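Local coordinates for O-methyltransferase (Burkholderia thailandensis, PDB 3MCZ), which probably transfers a methyl group from S-adenosyl-L-methionine to a hydroxyl group of an unidentified substrate and works as a dimer, at residues A39-A44 with L83-K88; L52-R57 with T104-D109. All blocks are in the same frame, centred on the assembly; numbering follows the deposited sequence.

Interaction 1 (A39-A44 with L83-K88)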
loop_
_atom_site.group_PDB
_atom_site.type_symbol
_atom_site.label_atom_id
_atom_site.label_comp_id
_atom_site.label_asym_id
_atom_site.label_seq_id
_atom_site.Cartn_x
_atom_site.Cartn_y
_atom_site.Cartn_z
ATOM N N ALA A 39 -3.298 2.872 -4.364
ATOM C CA ALA A 39 -4.652 3.162 -4.868
ATOM C C ALA A 39 -4.669 4.357 -5.817
ATOM O O ALA A 39 -5.374 4.346 -6.809
ATOM C CB ALA A 39 -5.585 3.385 -3.723
ATOM N N ILE A 40 -3.873 5.382 -5.510
ATOM C CA ILE A 40 -3.775 6.583 -6.368
ATOM C C ILE A 40 -3.250 6.203 -7.772
ATOM O O ILE A 40 -3.828 6.589 -8.796
ATOM C CB ILE A 40 -2.853 7.625 -5.729
ATOM C CG1 ILE A 40 -3.471 8.133 -4.434
ATOM C CG2 ILE A 40 -2.512 8.784 -6.723
ATOM C CD1 ILE A 40 -2.462 8.900 -3.557
ATOM N N LEU A 41 -2.145 5.465 -7.810
ATOM C CA LEU A 41 -1.617 5.009 -9.071
ATOM C C LEU A 41 -2.561 4.090 -9.801
ATOM O O LEU A 41 -2.712 4.192 -11.017
ATOM C CB LEU A 41 -0.278 4.306 -8.865
ATOM C CG LEU A 41 0.426 3.800 -10.137
ATOM C CD1 LEU A 41 0.630 4.898 -11.209
ATOM C CD2 LEU A 41 1.763 3.087 -9.744
ATOM N N HIS A 42 -3.180 3.164 -9.067
ATOM C CA HIS A 42 -4.137 2.263 -9.660
ATOM C C HIS A 42 -5.227 3.052 -10.340
ATOM O O HIS A 42 -5.604 2.728 -11.486
ATOM C CB HIS A 42 -4.763 1.270 -8.653
ATOM C CG HIS A 42 -3.781 0.348 -7.974
ATOM N ND1 HIS A 42 -4.087 -0.282 -6.791
ATOM C CD2 HIS A 42 -2.502 0.004 -8.260
ATOM C CE1 HIS A 42 -3.056 -0.997 -6.384
ATOM N NE2 HIS A 42 -2.063 -0.817 -7.240
ATOM N N TYR A 43 -5.740 4.079 -9.667
ATOM C CA TYR A 43 -6.827 4.891 -10.234
ATOM C C TYR A 43 -6.388 5.600 -11.536
ATOM O O TYR A 43 -7.104 5.547 -12.554
ATOM C CB TYR A 43 -7.397 5.925 -9.197
ATOM C CG TYR A 43 -8.292 6.855 -9.927
ATOM C CD1 TYR A 43 -9.481 6.392 -10.446
ATOM C CD2 TYR A 43 -7.873 8.125 -10.282
ATOM C CE1 TYR A 43 -10.260 7.169 -11.222
ATOM C CE2 TYR A 43 -8.665 8.925 -11.056
ATOM C CZ TYR A 43 -9.860 8.444 -11.514
ATOM O OH TYR A 43 -10.646 9.204 -12.315
ATOM N N ALA A 44 -5.213 6.251 -11.500
ATOM C CA ALA A 44 -4.745 7.052 -12.618
ATOM C C ALA A 44 -4.566 6.167 -13.859
ATOM O O ALA A 44 -4.903 6.559 -14.978
ATOM C CB ALA A 44 -3.440 7.770 -12.275
ATOM N N LEU A 83 4.126 13.345 -6.771
ATOM C CA LEU A 83 4.673 11.983 -6.943
ATOM C C LEU A 83 5.751 11.836 -8.035
ATOM O O LEU A 83 6.454 10.819 -8.069
ATOM C CB LEU A 83 3.531 10.973 -7.164
ATOM C CG LEU A 83 2.733 10.535 -5.933
ATOM C CD1 LEU A 83 1.494 9.748 -6.305
ATOM C CD2 LEU A 83 3.602 9.709 -4.964
ATOM N N GLY A 84 5.900 12.829 -8.907
ATOM C CA GLY A 84 6.848 12.763 -10.032
ATOM C C GLY A 84 6.227 12.181 -11.290
ATOM O O GLY A 84 6.937 11.791 -12.240
ATOM N N LEU A 85 4.899 12.119 -11.319
ATOM C CA LEU A 85 4.186 11.569 -12.466
ATOM C C LEU A 85 3.749 12.624 -13.455
ATOM O O LEU A 85 3.509 12.304 -14.621
ATOM C CB LEU A 85 2.992 10.738 -11.998
ATOM C CG LEU A 85 3.386 9.533 -11.135
ATOM C CD1 LEU A 85 2.154 8.688 -10.672
ATOM C CD2 LEU A 85 4.420 8.669 -11.849
ATOM N N LEU A 86 3.659 13.877 -12.998
ATOM C CA LEU A 86 3.318 15.006 -13.834
ATOM C C LEU A 86 4.236 16.173 -13.535
ATOM O O LEU A 86 4.853 16.233 -12.471
ATOM C CB LEU A 86 1.880 15.448 -13.590
ATOM C CG LEU A 86 0.766 14.454 -13.926
ATOM C CD1 LEU A 86 -0.564 14.996 -13.453
ATOM C CD2 LEU A 86 0.747 14.169 -15.411
ATOM N N THR A 87 4.330 17.073 -14.505
ATOM C CA THR A 87 5.065 18.322 -14.367
ATOM C C THR A 87 4.040 19.424 -14.509
ATOM O O THR A 87 3.298 19.464 -15.505
ATOM C CB THR A 87 6.165 18.472 -15.474
ATOM O OG1 THR A 87 7.237 17.562 -15.211
ATOM C CG2 THR A 87 6.745 19.867 -15.529
ATOM N N LYS A 88 3.979 20.310 -13.515
ATOM C CA LYS A 88 3.105 21.483 -13.597
ATOM C C LYS A 88 3.879 22.646 -14.222
ATOM O O LYS A 88 4.876 23.085 -13.652
ATOM C CB LYS A 88 2.597 21.884 -12.195
ATOM C CG LYS A 88 1.437 22.884 -12.221
ATOM C CD LYS A 88 1.121 23.386 -10.830
ATOM C CE LYS A 88 0.020 24.420 -10.848
ATOM N NZ LYS A 88 -0.248 24.880 -9.455
#

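Interaction 2 (L52-R57 with T104-D109)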
loop_
_atom_site.group_PDB
_atom_site.type_symbol
_atom_site.label_atom_id
_atom_site.label_comp_id
_atom_site.label_asym_id
_atom_site.label_seq_id
_atom_site.Cartn_x
_atom_site.Cartn_y
_atom_site.Cartn_z
ATOM N N LEU A 52 -4.467 11.416 -21.472
ATOM C CA LEU A 52 -4.922 12.807 -21.676
ATOM C C LEU A 52 -3.783 13.805 -21.497
ATOM O O LEU A 52 -3.663 14.774 -22.259
ATOM C CB LEU A 52 -6.075 13.167 -20.731
ATOM C CG LEU A 52 -6.779 14.506 -21.015
ATOM C CD1 LEU A 52 -7.581 14.478 -22.334
ATOM C CD2 LEU A 52 -7.676 14.896 -19.842
ATOM N N THR A 53 -2.931 13.554 -20.503
ATOM C CA THR A 53 -1.850 14.460 -20.151
ATOM C C THR A 53 -0.554 14.210 -20.948
ATOM O O THR A 53 0.500 14.698 -20.571
ATOM C CB THR A 53 -1.580 14.417 -18.599
ATOM O OG1 THR A 53 -1.409 13.064 -18.159
ATOM C CG2 THR A 53 -2.751 15.015 -17.835
ATOM N N GLN A 54 -0.633 13.480 -22.065
ATOM C CA GLN A 54 0.492 13.408 -23.021
ATOM C C GLN A 54 0.813 14.796 -23.566
ATOM O O GLN A 54 1.953 15.091 -23.945
ATOM C CB GLN A 54 0.186 12.461 -24.175
ATOM C CG GLN A 54 0.379 10.974 -23.817
ATOM C CD GLN A 54 0.165 10.071 -25.025
ATOM O OE1 GLN A 54 -0.931 10.045 -25.606
ATOM N NE2 GLN A 54 1.215 9.337 -25.421
ATOM N N THR A 55 -0.194 15.652 -23.594
ATOM C CA THR A 55 0.055 17.068 -23.770
ATOM C C THR A 55 -0.514 17.853 -22.579
ATOM O O THR A 55 -1.340 17.340 -21.820
ATOM C CB THR A 55 -0.463 17.556 -25.130
ATOM O OG1 THR A 55 -0.063 18.912 -25.307
ATOM C CG2 THR A 55 -1.984 17.415 -25.240
ATOM N N GLY A 56 -0.026 19.066 -22.391
ATOM C CA GLY A 56 -0.379 19.841 -21.216
ATOM C C GLY A 56 -1.876 20.084 -21.072
ATOM O O GLY A 56 -2.545 20.480 -22.025
ATOM N N ARG A 57 -2.404 19.865 -19.871
ATOM C CA ARG A 57 -3.800 20.145 -19.594
ATOM C C ARG A 57 -3.968 20.899 -18.280
ATOM O O ARG A 57 -3.290 20.578 -17.279
ATOM C CB ARG A 57 -4.610 18.854 -19.489
ATOM C CG ARG A 57 -4.401 17.873 -20.599
ATOM C CD ARG A 57 -5.042 18.303 -21.916
ATOM N NE ARG A 57 -4.945 17.190 -22.857
ATOM C CZ ARG A 57 -5.481 17.149 -24.075
ATOM N NH1 ARG A 57 -5.294 16.070 -24.825
ATOM N NH2 ARG A 57 -6.181 18.169 -24.561
ATOM N N THR A 104 1.604 5.335 -20.391
ATOM C CA THR A 104 0.766 5.705 -21.515
ATOM C C THR A 104 0.425 4.446 -22.325
ATOM O O THR A 104 1.313 3.638 -22.627
ATOM C CB THR A 104 1.452 6.763 -22.432
ATOM O OG1 THR A 104 2.741 6.304 -22.877
ATOM C CG2 THR A 104 1.597 8.084 -21.674
ATOM N N THR A 105 -0.850 4.287 -22.681
ATOM C CA THR A 105 -1.325 3.045 -23.301
ATOM C C THR A 105 -0.650 2.744 -24.661
ATOM O O THR A 105 -0.541 1.592 -25.071
ATOM C CB THR A 105 -2.853 3.084 -23.532
ATOM O OG1 THR A 105 -3.144 4.126 -24.454
ATOM C CG2 THR A 105 -3.609 3.347 -22.255
ATOM N N THR A 106 -0.178 3.786 -25.326
ATOM C CA THR A 106 0.430 3.661 -26.634
ATOM C C THR A 106 1.914 3.319 -26.549
ATOM O O THR A 106 2.536 3.090 -27.588
ATOM C CB THR A 106 0.272 4.990 -27.423
ATOM O OG1 THR A 106 0.651 6.112 -26.591
ATOM C CG2 THR A 106 -1.184 5.182 -27.857
ATOM N N SER A 107 2.507 3.299 -25.352
ATOM C CA SER A 107 3.943 3.066 -25.273
ATOM C C SER A 107 4.244 1.598 -25.356
ATOM O O SER A 107 3.611 0.784 -24.674
ATOM C CB SER A 107 4.569 3.606 -24.002
ATOM O OG SER A 107 5.892 3.104 -23.858
ATOM N N ALA A 108 5.269 1.262 -26.130
ATOM C CA ALA A 108 5.786 -0.105 -26.164
ATOM C C ALA A 108 6.214 -0.623 -24.773
ATOM O O ALA A 108 6.276 -1.824 -24.558
ATOM C CB ALA A 108 6.959 -0.219 -27.188
ATOM N N ASP A 109 6.523 0.285 -23.842
ATOM C CA ASP A 109 6.971 -0.095 -22.513
ATOM C C ASP A 109 5.867 0.006 -21.473
ATOM O O ASP A 109 6.133 -0.137 -20.282
ATOM C CB ASP A 109 8.131 0.796 -22.074
ATOM C CG ASP A 109 9.385 0.586 -22.891
ATOM O OD1 ASP A 109 9.632 -0.558 -23.331
ATOM O OD2 ASP A 109 10.142 1.575 -23.052
HETATM O O HOH W 1 1.472 8.628 -28.463
#

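Interaction 1 (A39-A44 with L83-K88)
Ile40 with Leu83 and Leu41 with Leu85 form the contact, two methyl-to-methyl pairs between helix 35-46 and the chain where it leaves helix 70-82 for strand 86-89. In the first pair CG2 of Ile40 lies 4.1 Å from CD1 of Leu83, and the two side chains run at a slant to each other. The beta branch makes this possible: with chi1 at -65° CG2 lies opposite the backbone N and faces Leu83, while the CG1 branch starts out beside that nitrogen and its CD1 remains farther from Leu83 than CG2 does. The second pair is nearer to perpendicular. CD1 of Leu41 stands 4.1 Å from CD1 of Leu85, and the leucine, whose CA-CB bond is not aimed at the partner, gets there through CD1, one of its two methyls, since a chi1 of -178° swings CG away from the backbone N. No hydrogen bond links the segments; their nearest CA atoms, those of Leu41 and Leu85, are 9.4 Å apart, so side chains alone span the gap. Gly84 takes a positive phi of 90° and closes helix 70-82 with a Schellman motif, and on either side of it in sequence Leu83 and Leu85 both point toward helix 35-46. Leu80 and Phe50 extend the apolar packing within the chain, and the second subunit adds Leu305 against Ile40 and Leu22 against Leu85. Helices packed beside a two-stranded antiparallel hairpin (86-89 with 92-95) fit the winged-helix type of dimerisation domain found in this methyltransferase family, here with its hydrophobic core continued by the partner chain.

Interaction 2 (L52-R57 with T104-D109)
Gln54 reaches across to Thr104 and Thr106, its CB already aimed at the other loop. The next carbon, CG, packs 3.8 Å from CG2 of Thr104, the closest carbon approach of the pair. From there the chain runs on extended (chi2 -176°), and CD is still near that methyl, 4.2 Å from Thr104 CG2. At the tip NE2 lies 4.0 Å from Thr104 CB, so the aliphatic and amide parts of Gln54 slant along one threonine. NE2 has polar company too: it donates to a water at 3.1 Å, and that water also bonds Thr106 OG1 at 3.2 Å, bridging the two loops. Its protein partner is Glu100 OE2 of helix 97-103, which helps fix the rotation of the amide. Thr104 turns its hydroxyl back to the carbonyl of Glu100, leaving CG2 for Gln54. Thr106 is brought round by a type I beta turn, closed by Ser107 N to Thr104 O at 3.0 Å, and Ser107 OG then accepts from Asp109 N in an ST turn. The two loops meet, partly exposed, beside strand 92-95, whose Asn95 both Gln54 and Thr104 touch, at the hairpin of a domain consistent with the winged-helix dimerisation type.

Interactions 1 and 2 lie about 13 Å apart, centre to centre, on the same side of the chain's centre, and they meet directly where Leu86 CD2 packs 3.7 Å from Thr53 OG1. Their segments alternate along the sequence: 39-44, 52-57, 83-88, 104-109. The hairpin joins them further, since Leu86 also rests on Asn95, which Gln54 and Thr104 touch from the other contact. In character they differ: interaction 1 is buried, apolar and continued by the second subunit, whereas interaction 2 is partly exposed, water-bridged and untouched by the partner chain. Both centres lie 24 to 25 Å from the centre of the chain.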